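Local coordinates for Glyoxalase/bleomycin resistance protein/dioxygenase (Albidiferax ferrireducens T118, PDB 4QB5) that may act as a dioxygenase, as a member of the glyoxalase/bleomycin resistance protein/dioxygenase superfamily, at residues E96-F101 with K126-Y131. Residues are numbered along the deposited sequence; the frame is centred on the assembly and turned at random.
Sequences EQCDAF and KLYLAY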
loop_
_atom_site.group_PDB
_atom_site.type_symbol
_atom_site.label_atom_id
_atom_site.label_comp_id
_atom_site.label_asym_id
_atom_site.label_seq_id
_atom_site.Cartn_x
_atom_site.Cartn_y
_atom_site.Cartn_z
ATOM N N GLU C 96 -6.074 -21.642 3.413
ATOM C CA GLU C 96 -5.086 -22.187 4.361
ATOM C C GLU C 96 -3.888 -21.282 4.489
ATOM O O GLU C 96 -3.328 -21.153 5.573
ATOM C CB GLU C 96 -4.642 -23.611 3.914
ATOM C CG GLU C 96 -5.753 -24.648 4.021
ATOM C CD GLU C 96 -6.784 -24.622 2.886
ATOM O OE1 GLU C 96 -6.567 -24.007 1.821
ATOM O OE2 GLU C 96 -7.827 -25.305 3.040
ATOM N N GLN C 97 -3.476 -20.629 3.397
ATOM C CA GLN C 97 -2.294 -19.716 3.492
ATOM C C GLN C 97 -2.657 -18.452 4.223
ATOM O O GLN C 97 -1.860 -17.940 4.996
ATOM C CB GLN C 97 -1.730 -19.353 2.138
ATOM C CG GLN C 97 -0.738 -20.343 1.638
ATOM C CD GLN C 97 0.014 -19.871 0.401
ATOM O OE1 GLN C 97 -0.242 -18.810 -0.198
ATOM N NE2 GLN C 97 0.935 -20.676 0.015
ATOM N N CYS C 98 -3.878 -17.981 4.012
ATOM C CA CYS C 98 -4.401 -16.854 4.751
ATOM C C CYS C 98 -4.446 -17.201 6.235
ATOM O O CYS C 98 -4.124 -16.351 7.053
ATOM C CB CYS C 98 -5.829 -16.435 4.328
ATOM S SG CYS C 98 -5.980 -15.873 2.632
ATOM N N ASP C 99 -4.849 -18.420 6.596
ATOM C CA ASP C 99 -4.890 -18.753 8.014
ATOM C C ASP C 99 -3.458 -18.895 8.583
ATOM O O ASP C 99 -3.257 -18.606 9.720
ATOM C CB ASP C 99 -5.604 -20.055 8.274
ATOM C CG ASP C 99 -7.130 -19.925 8.142
ATOM O OD1 ASP C 99 -7.703 -18.814 8.046
ATOM O OD2 ASP C 99 -7.714 -20.983 8.098
ATOM N N ALA C 100 -2.540 -19.453 7.822
ATOM C CA ALA C 100 -1.100 -19.572 8.278
ATOM C C ALA C 100 -0.448 -18.213 8.498
ATOM O O ALA C 100 0.277 -17.977 9.452
ATOM C CB ALA C 100 -0.348 -20.303 7.175
ATOM N N PHE C 101 -0.752 -17.280 7.600
ATOM C CA PHE C 101 -0.386 -15.864 7.763
ATOM C C PHE C 101 -0.899 -15.263 9.064
ATOM O O PHE C 101 -0.145 -14.671 9.815
ATOM C CB PHE C 101 -1.029 -15.151 6.551
ATOM C CG PHE C 101 -0.925 -13.666 6.502
ATOM C CD1 PHE C 101 -0.003 -13.082 5.635
ATOM C CD2 PHE C 101 -1.902 -12.865 7.069
ATOM C CE1 PHE C 101 0.020 -11.703 5.446
ATOM C CE2 PHE C 101 -1.887 -11.469 6.890
ATOM C CZ PHE C 101 -0.931 -10.896 6.066
ATOM N N LYS C 126 -16.549 -13.817 -4.179
ATOM C CA LYS C 126 -16.215 -14.622 -2.995
ATOM C C LYS C 126 -14.705 -14.563 -2.657
ATOM O O LYS C 126 -13.858 -14.896 -3.498
ATOM C CB LYS C 126 -16.617 -16.090 -3.157
ATOM C CG LYS C 126 -16.568 -16.868 -1.825
ATOM C CD LYS C 126 -16.724 -18.365 -2.074
ATOM C CE LYS C 126 -16.923 -19.154 -0.789
ATOM N NZ LYS C 126 -17.074 -20.619 -1.025
ATOM N N LEU C 127 -14.391 -14.172 -1.418
ATOM C CA LEU C 127 -12.997 -13.992 -0.990
ATOM C C LEU C 127 -12.794 -14.617 0.341
ATOM O O LEU C 127 -13.683 -14.553 1.178
ATOM C CB LEU C 127 -12.696 -12.503 -0.776
ATOM C CG LEU C 127 -12.946 -11.608 -1.967
ATOM C CD1 LEU C 127 -12.941 -10.150 -1.492
ATOM C CD2 LEU C 127 -11.940 -11.908 -3.059
ATOM N N TYR C 128 -11.564 -15.053 0.595
ATOM C CA TYR C 128 -11.178 -15.375 1.961
ATOM C C TYR C 128 -10.160 -14.297 2.428
ATOM O O TYR C 128 -9.224 -13.930 1.728
ATOM C CB TYR C 128 -10.599 -16.759 2.015
ATOM C CG TYR C 128 -10.472 -17.292 3.399
ATOM C CD1 TYR C 128 -9.386 -16.944 4.204
ATOM C CD2 TYR C 128 -11.413 -18.161 3.916
ATOM C CE1 TYR C 128 -9.258 -17.444 5.486
ATOM C CE2 TYR C 128 -11.291 -18.650 5.197
ATOM C CZ TYR C 128 -10.225 -18.287 5.973
ATOM O OH TYR C 128 -10.093 -18.766 7.248
ATOM N N LEU C 129 -10.366 -13.806 3.621
ATOM C CA LEU C 129 -9.587 -12.718 4.160
ATOM C C LEU C 129 -9.132 -13.039 5.575
ATOM O O LEU C 129 -9.916 -13.514 6.368
ATOM C CB LEU C 129 -10.502 -11.515 4.275
ATOM C CG LEU C 129 -10.819 -10.779 2.986
ATOM C CD1 LEU C 129 -11.967 -9.799 3.216
ATOM C CD2 LEU C 129 -9.560 -10.019 2.644
ATOM N N ALA C 130 -7.909 -12.660 5.919
ATOM C CA ALA C 130 -7.455 -12.684 7.301
ATOM C C ALA C 130 -6.768 -11.356 7.614
ATOM O O ALA C 130 -5.741 -11.031 6.970
ATOM C CB ALA C 130 -6.447 -13.841 7.477
ATOM N N TYR C 131 -7.305 -10.625 8.576
ATOM C CA TYR C 131 -6.833 -9.310 8.967
ATOM C C TYR C 131 -5.971 -9.284 10.202
ATOM O O TYR C 131 -6.250 -9.969 11.146
ATOM C CB TYR C 131 -8.006 -8.350 9.203
ATOM C CG TYR C 131 -8.710 -7.819 7.932
ATOM C CD1 TYR C 131 -8.282 -6.659 7.288
ATOM C CD2 TYR C 131 -9.809 -8.476 7.414
ATOM C CE1 TYR C 131 -8.932 -6.156 6.158
ATOM C CE2 TYR C 131 -10.470 -8.005 6.275
ATOM C CZ TYR C 131 -10.024 -6.855 5.645
ATOM O OH TYR C 131 -10.725 -6.390 4.543
#
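Y128 reaches from its strand to the helix and lies along C98 before ending on D99. The CB of Y128 points toward the helix, and a chi1 of -167° sets CG anti to the backbone N, which turns one ring edge to C98 and D99. CB and CG carry the ring out from the strand, and the first ring atom to meet the helix is CD1, 3.6 Å from C98 CB. The next atom along that edge, CE1, lies 3.8 Å from the same C98 CB and also comes close to the D99 carboxylate. At the tip, Y128 OH donates a short hydrogen bond of 2.5 Å to D99 OD1, which accepts through its syn lone pair; carboxylate and ring planes are 65° apart. The sulfur of C98 sits obliquely beside the ring, SG 5.2 Å from its centroid, a Cys sulfur-aromatic contact.

Here helix 95-107 covers one side of the mixed sheet 87-91, 139-144, 127-133, 111-120, within a βαβββ module of the vicinal oxygen chelate fold. Over these short segments helix and strand run almost parallel, 5° apart. Their axes approach to 7.8 Å at the closest, consistent with the small side chains of C98 and A130 facing each other. A130 CB touches C98 O at 3.4 Å. The two CB atoms of C98 and A130 are 4.1 Å apart. One turn on, the F101 ring brings CE2 to 3.9 Å from A130 O, and the ring also packs on A142 of the adjacent strand. On strand 111-120, F119 meets the Y128 ring edge-to-face, and P117 touches both Y128 and D99.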